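Local structure of putative uncharacterized protein (Chaetomium thermophilum, 5F5T) at residues P34-I37 with V42-R45; Y50-Q55 with L91-L96; E107-G112 with A121-Y126; I189-D192 with E197-V200. The protein is a PRP38-family spliceosomal factor that is probably required for pre-mRNA splicing. All blocks are in the same frame, centred on the assembly; numbering follows the deposited sequence.

Interaction 1 (P34-I37 with V42-R45); sequences PATI and VRER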
loop_
_atom_site.group_PDB
_atom_site.type_symbol
_atom_site.label_atom_id
_atom_site.label_comp_id
_atom_site.label_asym_id
_atom_site.label_seq_id
_atom_site.Cartn_x
_atom_site.Cartn_y
_atom_site.Cartn_z
ATOM N N PRO A 34 12.771 12.721 -0.031
ATOM C CA PRO A 34 12.753 11.578 0.890
ATOM C C PRO A 34 12.676 11.990 2.358
ATOM O O PRO A 34 11.997 11.332 3.150
ATOM C CB PRO A 34 14.082 10.877 0.609
ATOM C CG PRO A 34 14.480 11.295 -0.760
ATOM C CD PRO A 34 13.727 12.538 -1.137
ATOM N N ALA A 35 13.358 13.075 2.707
ATOM C CA ALA A 35 13.395 13.560 4.083
ATOM C C ALA A 35 12.044 14.065 4.571
ATOM O O ALA A 35 11.779 14.063 5.769
ATOM C CB ALA A 35 14.428 14.645 4.224
ATOM N N THR A 36 11.210 14.538 3.651
ATOM C CA THR A 36 9.924 15.110 4.037
ATOM C C THR A 36 8.729 14.221 3.691
ATOM O O THR A 36 7.579 14.643 3.831
ATOM C CB THR A 36 9.725 16.485 3.391
ATOM O OG1 THR A 36 9.984 16.392 1.986
ATOM C CG2 THR A 36 10.680 17.488 4.009
ATOM N N ILE A 37 8.993 12.998 3.240
ATOM C CA ILE A 37 7.913 12.071 2.904
ATOM C C ILE A 37 7.153 11.672 4.160
ATOM O O ILE A 37 5.930 11.545 4.150
ATOM C CB ILE A 37 8.434 10.820 2.180
ATOM C CG1 ILE A 37 9.158 11.237 0.898
ATOM C CG2 ILE A 37 7.282 9.903 1.813
ATOM C CD1 ILE A 37 9.383 10.109 -0.084
ATOM N N VAL A 42 6.740 12.399 13.358
ATOM C CA VAL A 42 7.106 10.994 13.295
ATOM C C VAL A 42 8.617 10.825 13.112
ATOM O O VAL A 42 9.215 9.924 13.702
ATOM C CB VAL A 42 6.365 10.277 12.153
ATOM C CG1 VAL A 42 6.714 8.799 12.135
ATOM C CG2 VAL A 42 4.864 10.463 12.301
ATOM N N ARG A 43 9.239 11.705 12.329
ATOM C CA ARG A 43 10.692 11.663 12.166
ATOM C C ARG A 43 11.375 11.840 13.516
ATOM O O ARG A 43 12.367 11.171 13.818
ATOM C CB ARG A 43 11.189 12.734 11.195
ATOM C CG ARG A 43 10.604 12.673 9.803
ATOM C CD ARG A 43 11.455 13.485 8.844
ATOM N NE ARG A 43 11.476 14.915 9.152
ATOM C CZ ARG A 43 10.704 15.824 8.567
ATOM N NH1 ARG A 43 9.836 15.463 7.636
ATOM N NH2 ARG A 43 10.804 17.099 8.915
ATOM N N GLU A 44 10.832 12.753 14.315
ATOM C CA GLU A 44 11.334 12.990 15.661
ATOM C C GLU A 44 11.184 11.734 16.507
ATOM O O GLU A 44 12.140 11.295 17.142
ATOM C CB GLU A 44 10.596 14.157 16.322
ATOM C CG GLU A 44 10.752 15.489 15.610
ATOM C CD GLU A 44 9.824 16.554 16.163
ATOM O OE1 GLU A 44 9.283 16.354 17.272
ATOM O OE2 GLU A 44 9.634 17.589 15.492
ATOM N N ARG A 45 9.982 11.159 16.511
ATOM C CA ARG A 45 9.720 9.959 17.302
ATOM C C ARG A 45 10.688 8.837 16.941
ATOM O O ARG A 45 11.155 8.102 17.814
ATOM C CB ARG A 45 8.279 9.475 17.103
ATOM C CG ARG A 45 7.208 10.497 17.450
ATOM C CD ARG A 45 7.386 11.038 18.853
ATOM N NE ARG A 45 7.373 9.968 19.846
ATOM C CZ ARG A 45 8.092 9.973 20.964
ATOM N NH1 ARG A 45 8.888 10.995 21.240
ATOM N NH2 ARG A 45 8.011 8.951 21.806
#
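Ala35 and Arg43 are the nearest residues of the two backbones, their CA atoms 8.7 Å apart, where segment 34-37, in the loop before helix 40-48, faces the side of that helix. The gap between the main chains is bridged from the helix by one long side chain. Arg43 leaves its helix toward the loop with CG beside the backbone N, then bends at chi3 (-64°) to present the guanidinium to the carbonyl of Ala35. Ala35 O sits 3.0 Å from Arg43 NH1 and 3.1 Å from Arg43 CD, in the notch between CD and NH1, which lie cis across the NE-CZ bond, and approaches the guanidinium obliquely. Arg43 NH1 also lies 3.6 Å from Thr36 CA, while Thr36 CG2 touches the same nitrogen more loosely. The hydroxyl of Thr36 is engaged within the loop, on Asn33 O. Arg43 NH1 has a weak hydrogen bond to Met38 O, which lies between the two segments, and the arginine side chain packs against Leu18 of helix 9-19 and Phe93 of helix 87-98. The chemistry is thus that of a positive group set among main-chain carbonyls, without an acidic partner across the two segments.

Interaction 2 (Y50-Q55 with L91-L96); sequences YFWKEQ and LAFKLL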
loop_
_atom_site.group_PDB
_atom_site.type_symbol
_atom_site.label_atom_id
_atom_site.label_comp_id
_atom_site.label_asym_id
_atom_site.label_seq_id
_atom_site.Cartn_x
_atom_site.Cartn_y
_atom_site.Cartn_z
ATOM N N TYR A 50 14.930 4.280 20.719
ATOM C CA TYR A 50 16.010 3.372 21.075
ATOM C C TYR A 50 16.417 2.470 19.912
ATOM O O TYR A 50 17.600 2.215 19.693
ATOM C CB TYR A 50 15.583 2.521 22.267
ATOM C CG TYR A 50 16.592 1.490 22.701
ATOM C CD1 TYR A 50 17.652 1.842 23.524
ATOM C CD2 TYR A 50 16.472 0.162 22.315
ATOM C CE1 TYR A 50 18.572 0.907 23.941
ATOM C CE2 TYR A 50 17.392 -0.784 22.727
ATOM C CZ TYR A 50 18.440 -0.404 23.541
ATOM O OH TYR A 50 19.361 -1.334 23.960
ATOM N N PHE A 51 15.430 1.974 19.175
ATOM C CA PHE A 51 15.705 1.066 18.074
ATOM C C PHE A 51 16.534 1.744 16.993
ATOM O O PHE A 51 17.427 1.139 16.413
ATOM C CB PHE A 51 14.413 0.530 17.467
ATOM C CG PHE A 51 14.642 -0.387 16.310
ATOM C CD1 PHE A 51 14.989 -1.711 16.525
ATOM C CD2 PHE A 51 14.530 0.073 15.007
ATOM C CE1 PHE A 51 15.209 -2.566 15.460
ATOM C CE2 PHE A 51 14.749 -0.779 13.937
ATOM C CZ PHE A 51 15.089 -2.100 14.165
ATOM N N TRP A 52 16.223 3.001 16.714
ATOM C CA TRP A 52 16.972 3.758 15.722
ATOM C C TRP A 52 18.419 3.935 16.182
ATOM O O TRP A 52 19.358 3.713 15.419
ATOM C CB TRP A 52 16.307 5.111 15.480
ATOM C CG TRP A 52 17.045 5.997 14.540
ATOM C CD1 TRP A 52 17.945 6.968 14.869
ATOM C CD2 TRP A 52 16.928 6.024 13.112
ATOM N NE1 TRP A 52 18.409 7.587 13.734
ATOM C CE2 TRP A 52 17.798 7.028 12.642
ATOM C CE3 TRP A 52 16.177 5.295 12.186
ATOM C CZ2 TRP A 52 17.939 7.320 11.288
ATOM C CZ3 TRP A 52 16.317 5.588 10.839
ATOM C CH2 TRP A 52 17.192 6.591 10.403
ATOM N N LYS A 53 18.587 4.324 17.442
ATOM C CA LYS A 53 19.903 4.602 18.007
ATOM C C LYS A 53 20.790 3.363 18.127
ATOM O O LYS A 53 22.010 3.461 18.001
ATOM C CB LYS A 53 19.754 5.262 19.379
ATOM C CG LYS A 53 19.199 6.679 19.327
ATOM C CD LYS A 53 19.153 7.298 20.716
ATOM C CE LYS A 53 18.365 8.599 20.718
ATOM N NZ LYS A 53 19.050 9.666 19.934
ATOM N N GLU A 54 20.189 2.205 18.381
ATOM C CA GLU A 54 20.966 0.995 18.649
ATOM C C GLU A 54 21.028 0.005 17.487
ATOM O O GLU A 54 21.912 -0.848 17.447
ATOM C CB GLU A 54 20.402 0.273 19.877
ATOM C CG GLU A 54 20.664 0.980 21.188
ATOM C CD GLU A 54 22.111 0.873 21.618
ATOM O OE1 GLU A 54 22.744 -0.158 21.305
ATOM O OE2 GLU A 54 22.611 1.813 22.271
ATOM N N GLN A 55 20.097 0.111 16.548
ATOM C CA GLN A 55 19.993 -0.885 15.487
ATOM C C GLN A 55 19.978 -0.282 14.087
ATOM O O GLN A 55 20.203 -0.987 13.107
ATOM C CB GLN A 55 18.745 -1.747 15.690
ATOM C CG GLN A 55 18.823 -2.653 16.908
ATOM C CD GLN A 55 19.937 -3.678 16.797
ATOM O OE1 GLN A 55 20.188 -4.231 15.725
ATOM N NE2 GLN A 55 20.615 -3.934 17.909
ATOM N N LEU A 91 12.938 1.358 9.958
ATOM C CA LEU A 91 13.672 0.837 8.817
ATOM C C LEU A 91 13.177 1.462 7.525
ATOM O O LEU A 91 13.959 1.682 6.604
ATOM C CB LEU A 91 13.562 -0.686 8.757
ATOM C CG LEU A 91 14.401 -1.380 9.829
ATOM C CD1 LEU A 91 14.244 -2.889 9.775
ATOM C CD2 LEU A 91 15.862 -0.989 9.663
ATOM N N ALA A 92 11.883 1.764 7.459
ATOM C CA ALA A 92 11.356 2.475 6.300
ATOM C C ALA A 92 12.014 3.847 6.186
ATOM O O ALA A 92 12.427 4.264 5.101
ATOM C CB ALA A 92 9.850 2.612 6.393
ATOM N N PHE A 93 12.123 4.538 7.316
ATOM C CA PHE A 93 12.737 5.859 7.342
ATOM C C PHE A 93 14.198 5.769 6.942
ATOM O O PHE A 93 14.708 6.613 6.198
ATOM C CB PHE A 93 12.608 6.492 8.728
ATOM C CG PHE A 93 13.119 7.903 8.799
ATOM C CD1 PHE A 93 12.440 8.934 8.168
ATOM C CD2 PHE A 93 14.278 8.200 9.496
ATOM C CE1 PHE A 93 12.909 10.236 8.230
ATOM C CE2 PHE A 93 14.753 9.500 9.563
ATOM C CZ PHE A 93 14.066 10.519 8.928
ATOM N N LYS A 94 14.863 4.724 7.419
ATOM C CA LYS A 94 16.252 4.500 7.056
ATOM C C LYS A 94 16.393 4.253 5.562
ATOM O O LYS A 94 17.348 4.706 4.949
ATOM C CB LYS A 94 16.831 3.321 7.831
ATOM C CG LYS A 94 18.309 3.093 7.571
ATOM C CD LYS A 94 19.091 4.392 7.661
ATOM C CE LYS A 94 19.794 4.528 8.999
ATOM N NZ LYS A 94 20.921 5.503 8.940
ATOM N N LEU A 95 15.433 3.549 4.977
ATOM C CA LEU A 95 15.437 3.321 3.540
ATOM C C LEU A 95 15.267 4.646 2.809
ATOM O O LEU A 95 15.897 4.880 1.776
ATOM C CB LEU A 95 14.337 2.341 3.139
ATOM C CG LEU A 95 14.724 0.861 3.189
ATOM C CD1 LEU A 95 13.567 0.001 2.718
ATOM C CD2 LEU A 95 15.973 0.585 2.368
ATOM N N LEU A 96 14.418 5.514 3.350
ATOM C CA LEU A 96 14.263 6.855 2.798
ATOM C C LEU A 96 15.600 7.589 2.825
ATOM O O LEU A 96 15.951 8.296 1.881
ATOM C CB LEU A 96 13.211 7.647 3.576
ATOM C CG LEU A 96 11.749 7.258 3.364
ATOM C CD1 LEU A 96 10.847 8.068 4.280
ATOM C CD2 LEU A 96 11.351 7.449 1.912
#
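Trp52 drives the benzo end of its indole between Phe93 and Lys94, overlapping both in the groove between helices 50-55 and 87-98. This is helix-helix packing within the largely helical PRP38-family fold: the axes of the two short segments cross at -57° and come no closer than 11.4 Å, a wide spacing bridged by large side chains. With CG anti to the backbone N (chi1 177°), the indole reaches across, and Trp52 CH2 comes to 3.5 Å from Phe93 CD2. The phenyl ring receives the tryptophan at its edge, near its own plane. The two ring planes are inclined at 56°, an oblique pairing that is neither a stack nor a T-shape. From the other flank Lys94 supplies its aliphatic chain, bent at chi2 and chi3, which lays CE 3.6 Å from Trp52 CH2 and CB 3.8 Å from Trp52 CZ3. A second, lighter contact is made by Phe51, whose CE2 meets Leu91 CG at 4.2 Å, the leucine standing at the edge of the ring. Phe51 also packs edge-to-face with His71 of helix 61-71, which covers Leu91 as well through Ile64 and Val68. The polar ends turn to other partners: Trp52 NE1 makes a weak hydrogen bond to Glu14 OE1, and Lys94 NZ, beyond the methylenes that pack on the indole, is hydrogen-bonded to Gln97 OE1.

Interaction 3 (E107-G112 with A121-Y126); sequences EYLYFG and ALAAFY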
loop_
_atom_site.group_PDB
_atom_site.type_symbol
_atom_site.label_atom_id
_atom_site.label_comp_id
_atom_site.label_asym_id
_atom_site.label_seq_id
_atom_site.Cartn_x
_atom_site.Cartn_y
_atom_site.Cartn_z
ATOM N N GLU A 107 15.699 -6.881 -5.434
ATOM C CA GLU A 107 16.159 -7.971 -4.579
ATOM C C GLU A 107 15.271 -8.147 -3.355
ATOM O O GLU A 107 14.816 -9.264 -3.064
ATOM C CB GLU A 107 17.601 -7.742 -4.126
ATOM C CG GLU A 107 18.099 -8.832 -3.190
ATOM C CD GLU A 107 19.336 -8.435 -2.413
ATOM O OE1 GLU A 107 19.471 -8.890 -1.258
ATOM O OE2 GLU A 107 20.172 -7.678 -2.951
ATOM N N TYR A 108 15.023 -7.037 -2.655
ATOM C CA TYR A 108 14.248 -7.069 -1.420
ATOM C C TYR A 108 12.911 -7.706 -1.729
ATOM O O TYR A 108 12.567 -8.774 -1.205
ATOM C CB TYR A 108 14.006 -5.668 -0.856
ATOM C CG TYR A 108 15.191 -4.978 -0.214
ATOM C CD1 TYR A 108 16.318 -5.685 0.176
ATOM C CD2 TYR A 108 15.166 -3.607 0.022
ATOM C CE1 TYR A 108 17.395 -5.041 0.768
ATOM C CE2 TYR A 108 16.229 -2.960 0.611
ATOM C CZ TYR A 108 17.341 -3.678 0.986
ATOM O OH TYR A 108 18.404 -3.025 1.574
ATOM N N LEU A 109 12.210 -7.057 -2.655
ATOM C CA LEU A 109 10.836 -7.379 -2.987
ATOM C C LEU A 109 10.706 -8.829 -3.429
ATOM O O LEU A 109 10.050 -9.629 -2.760
ATOM C CB LEU A 109 10.337 -6.433 -4.086
ATOM C CG LEU A 109 8.835 -6.276 -4.308
ATOM C CD1 LEU A 109 8.189 -5.580 -3.129
ATOM C CD2 LEU A 109 8.562 -5.501 -5.592
ATOM N N TYR A 110 11.390 -9.192 -4.508
ATOM C CA TYR A 110 11.139 -10.498 -5.097
ATOM C C TYR A 110 11.857 -11.621 -4.348
ATOM O O TYR A 110 11.222 -12.580 -3.889
ATOM C CB TYR A 110 11.541 -10.486 -6.569
ATOM C CG TYR A 110 10.724 -9.488 -7.363
ATOM C CD1 TYR A 110 9.362 -9.673 -7.555
ATOM C CD2 TYR A 110 11.317 -8.359 -7.918
ATOM C CE1 TYR A 110 8.609 -8.756 -8.270
ATOM C CE2 TYR A 110 10.573 -7.440 -8.639
ATOM C CZ TYR A 110 9.220 -7.644 -8.813
ATOM O OH TYR A 110 8.477 -6.732 -9.530
ATOM N N PHE A 111 13.163 -11.473 -4.158
ATOM C CA PHE A 111 13.971 -12.574 -3.652
ATOM C C PHE A 111 13.873 -12.582 -2.128
ATOM O O PHE A 111 13.590 -13.625 -1.485
ATOM C CB PHE A 111 15.413 -12.401 -4.133
ATOM C CG PHE A 111 16.298 -13.593 -3.895
ATOM C CD1 PHE A 111 17.147 -13.640 -2.803
ATOM C CD2 PHE A 111 16.313 -14.648 -4.792
ATOM C CE1 PHE A 111 17.974 -14.731 -2.595
ATOM C CE2 PHE A 111 17.135 -15.742 -4.589
ATOM C CZ PHE A 111 17.968 -15.783 -3.487
ATOM N N GLY A 112 14.031 -11.391 -1.553
ATOM C CA GLY A 112 13.971 -11.270 -0.118
ATOM C C GLY A 112 12.537 -11.525 0.263
ATOM O O GLY A 112 12.280 -12.260 1.217
ATOM N N ALA A 121 6.999 -6.604 2.721
ATOM C CA ALA A 121 6.100 -5.574 3.231
ATOM C C ALA A 121 6.808 -4.225 3.276
ATOM O O ALA A 121 6.255 -3.207 2.857
ATOM C CB ALA A 121 5.589 -5.949 4.606
ATOM N N LEU A 122 8.049 -4.238 3.755
ATOM C CA LEU A 122 8.862 -3.034 3.833
ATOM C C LEU A 122 9.123 -2.464 2.451
ATOM O O LEU A 122 8.937 -1.270 2.221
ATOM C CB LEU A 122 10.194 -3.330 4.524
ATOM C CG LEU A 122 11.101 -2.116 4.751
ATOM C CD1 LEU A 122 10.318 -0.979 5.398
ATOM C CD2 LEU A 122 12.339 -2.468 5.566
ATOM N N ALA A 123 9.525 -3.331 1.528
ATOM C CA ALA A 123 9.833 -2.909 0.167
ATOM C C ALA A 123 8.601 -2.324 -0.509
ATOM O O ALA A 123 8.684 -1.305 -1.185
ATOM C CB ALA A 123 10.386 -4.070 -0.639
ATOM N N ALA A 124 7.457 -2.971 -0.321
ATOM C CA ALA A 124 6.211 -2.496 -0.902
ATOM C C ALA A 124 5.842 -1.133 -0.326
ATOM O O ALA A 124 5.419 -0.236 -1.058
ATOM C CB ALA A 124 5.098 -3.494 -0.663
ATOM N N PHE A 125 6.021 -0.983 0.984
ATOM C CA PHE A 125 5.748 0.282 1.660
ATOM C C PHE A 125 6.608 1.387 1.051
ATOM O O PHE A 125 6.098 2.432 0.634
ATOM C CB PHE A 125 6.026 0.152 3.160
ATOM C CG PHE A 125 5.611 1.350 3.974
ATOM C CD1 PHE A 125 4.463 2.061 3.666
ATOM C CD2 PHE A 125 6.373 1.760 5.058
ATOM C CE1 PHE A 125 4.084 3.158 4.424
ATOM C CE2 PHE A 125 6.000 2.857 5.817
ATOM C CZ PHE A 125 4.853 3.556 5.500
ATOM N N TYR A 126 7.906 1.116 0.950
ATOM C CA TYR A 126 8.863 2.078 0.423
ATOM C C TYR A 126 8.541 2.448 -1.021
ATOM O O TYR A 126 8.674 3.606 -1.422
ATOM C CB TYR A 126 10.285 1.520 0.521
ATOM C CG TYR A 126 11.343 2.498 0.069
ATOM C CD1 TYR A 126 11.778 3.513 0.908
ATOM C CD2 TYR A 126 11.897 2.413 -1.200
ATOM C CE1 TYR A 126 12.739 4.414 0.498
ATOM C CE2 TYR A 126 12.859 3.309 -1.619
ATOM C CZ TYR A 126 13.276 4.308 -0.766
ATOM O OH TYR A 126 14.234 5.206 -1.180
#
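Ala123 points its methyl group at helix 102-115 and is met there by two neighbouring side chains, Tyr108 and Leu109, which diverge around it. The contact belongs to an antiparallel helical hairpin, in which helices 102-115 and 117-130 follow each other after a very short connection; the two segments run at 147° with axes 8.5 Å apart. The small alanine permits this close approach, bringing Leu109 CA and Ala123 CA to 5.6 Å. Tyr108 offers its CB, 4.0 Å from Ala123 CB, while its ring continues past the alanine toward Ile64 and Val65 of helix 61-71, where the hydroxyl is hydrogen-bonded to Glu61 O. Leu109 instead bends over the methyl: a first torsion of -161° swings Leu109 CG away from its own N, and CD1 lies 3.6 Å from Ala123 CB. The same branch lies against the backbone of the next residue, with Leu109 CD1 3.9 Å from Ala124 N, and just reaches the Ala124 methyl. All four touching residues are buried, and the side-chain contacts between the segments are apolar. Ala124 also packs on Ile167 and Leu170 of helix 163-172. Arg120 NE is hydrogen-bonded to Leu109 O, adding a polar tie between the two helices. Within segment 107-112 the helix widens into a pi-type turn, whose defining bond runs from Gly112 N to Glu107 O at 2.7 Å.

Interaction 4 (I189-D192 with E197-V200); sequences ILED and EPRV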
loop_
_atom_site.group_PDB
_atom_site.type_symbol
_atom_site.label_atom_id
_atom_site.label_comp_id
_atom_site.label_asym_id
_atom_site.label_seq_id
_atom_site.Cartn_x
_atom_site.Cartn_y
_atom_site.Cartn_z
ATOM N N ILE A 189 -8.622 6.320 -13.296
ATOM C CA ILE A 189 -8.120 7.473 -14.044
ATOM C C ILE A 189 -7.013 7.035 -15.002
ATOM O O ILE A 189 -7.012 7.414 -16.175
ATOM C CB ILE A 189 -7.608 8.597 -13.108
ATOM C CG1 ILE A 189 -8.721 9.610 -12.819
ATOM C CG2 ILE A 189 -6.481 9.375 -13.764
ATOM C CD1 ILE A 189 -10.031 9.005 -12.377
ATOM N N LEU A 190 -6.083 6.225 -14.501
ATOM C CA LEU A 190 -4.997 5.694 -15.322
ATOM C C LEU A 190 -5.541 4.844 -16.469
ATOM O O LEU A 190 -5.046 4.912 -17.595
ATOM C CB LEU A 190 -4.040 4.864 -14.462
ATOM C CG LEU A 190 -3.260 5.609 -13.375
ATOM C CD1 LEU A 190 -2.040 4.820 -12.923
ATOM C CD2 LEU A 190 -2.836 6.984 -13.871
ATOM N N GLU A 191 -6.572 4.059 -16.174
ATOM C CA GLU A 191 -7.200 3.197 -17.168
ATOM C C GLU A 191 -7.869 4.036 -18.251
ATOM O O GLU A 191 -7.786 3.724 -19.440
ATOM C CB GLU A 191 -8.221 2.269 -16.501
ATOM C CG GLU A 191 -7.594 1.224 -15.588
ATOM C CD GLU A 191 -8.618 0.337 -14.897
ATOM O OE1 GLU A 191 -9.718 0.132 -15.453
ATOM O OE2 GLU A 191 -8.321 -0.150 -13.784
ATOM N N ASP A 192 -8.520 5.111 -17.823
ATOM C CA ASP A 192 -9.153 6.050 -18.737
ATOM C C ASP A 192 -8.119 6.699 -19.654
ATOM O O ASP A 192 -8.378 6.936 -20.833
ATOM C CB ASP A 192 -9.918 7.116 -17.947
ATOM C CG ASP A 192 -10.565 8.152 -18.840
ATOM O OD1 ASP A 192 -11.618 7.848 -19.439
ATOM O OD2 ASP A 192 -10.026 9.276 -18.935
ATOM N N GLU A 197 -4.160 -1.087 -18.343
ATOM C CA GLU A 197 -5.287 -1.967 -18.621
ATOM C C GLU A 197 -5.928 -2.355 -17.291
ATOM O O GLU A 197 -5.297 -2.227 -16.242
ATOM C CB GLU A 197 -4.835 -3.205 -19.400
ATOM C CG GLU A 197 -4.250 -2.902 -20.774
ATOM C CD GLU A 197 -5.264 -2.264 -21.706
ATOM O OE1 GLU A 197 -6.435 -2.699 -21.703
ATOM O OE2 GLU A 197 -4.887 -1.338 -22.456
ATOM N N PRO A 198 -7.190 -2.816 -17.321
ATOM C CA PRO A 198 -7.819 -3.256 -16.071
ATOM C C PRO A 198 -7.056 -4.410 -15.428
ATOM O O PRO A 198 -6.452 -5.218 -16.134
ATOM C CB PRO A 198 -9.210 -3.694 -16.526
ATOM C CG PRO A 198 -9.473 -2.835 -17.721
ATOM C CD PRO A 198 -8.153 -2.814 -18.435
ATOM N N ARG A 199 -7.071 -4.472 -14.101
ATOM C CA ARG A 199 -6.313 -5.482 -13.377
ATOM C C ARG A 199 -6.857 -6.872 -13.678
ATOM O O ARG A 199 -8.070 -7.077 -13.740
ATOM C CB ARG A 199 -6.356 -5.221 -11.873
ATOM C CG ARG A 199 -5.491 -6.178 -11.062
ATOM C CD ARG A 199 -5.615 -5.917 -9.574
ATOM N NE ARG A 199 -6.892 -6.399 -9.056
ATOM C CZ ARG A 199 -7.075 -7.614 -8.548
ATOM N NH1 ARG A 199 -6.062 -8.468 -8.484
ATOM N NH2 ARG A 199 -8.268 -7.973 -8.098
ATOM N N VAL A 200 -5.955 -7.829 -13.868
ATOM C CA VAL A 200 -6.360 -9.208 -14.102
ATOM C C VAL A 200 -6.103 -10.053 -12.857
ATOM O O VAL A 200 -4.965 -10.222 -12.419
ATOM C CB VAL A 200 -5.634 -9.818 -15.322
ATOM C CG1 VAL A 200 -6.247 -9.296 -16.611
ATOM C CG2 VAL A 200 -4.142 -9.513 -15.280
HETATM O O HOH W 1 -9.023 -2.653 -12.787
#
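The carboxylate of Glu191 presents one face to Pro198: Pro198 CA lies above the group, 3.9 Å from Glu191 CD and about equally far from both carboxylate oxygens. The pyrrolidine ring extends over the same face toward OE1, with Pro198 CG 3.7 Å from Glu191 OE1. At the OE2 end a water is bound, displaced from the carboxylate plane on the side where the proline lies. The water donates to Glu191 OE2 (2.8 Å) and accepts from Arg199 N (3.0 Å), linking the acid to the backbone just past the proline. The glutamate reaches this position because its chain is extended beyond CG (chi2 178°). The contact is a surface one, formed where the chain turns back after the short helix 187-192 on its way to helix 206-218, so that Glu191 CA and Glu197 CA approach to 5.7 Å. Arg187 NH1, one turn earlier, forms a salt bridge with Glu191 OE2 and a hydrogen bond with Glu197 O. Glu191 OE2 is consequently shared between a cation and the water, which would be expected to favour its ionised form. The Arg199 side chain leads away from helix 187-192, and outside the two segments its NE and NH2 form salt bridges to the acidic side chains of another protein chain.

Overall arrangement
Interactions 1, 2 and 3 form a connected series through the helical body, whereas interaction 4 stands apart. Helix 87-98 is the shared element: Arg43 CD of interaction 1 packs 3.6 Å from Phe93 CE1 of interaction 2, and on another side of that helix Ala92 CA lies 3.7 Å from Leu122 CD1 of interaction 3. The centres of interactions 1 and 2 are about 11 Å apart, those of 2 and 3 about 16 Å. Interactions 1 and 3 do not touch, their nearest atoms being about 6 Å apart. Interaction 4 lies across the chain's centre from interaction 2, about 36 Å between centres, near the surface where Arg199 meets another protein.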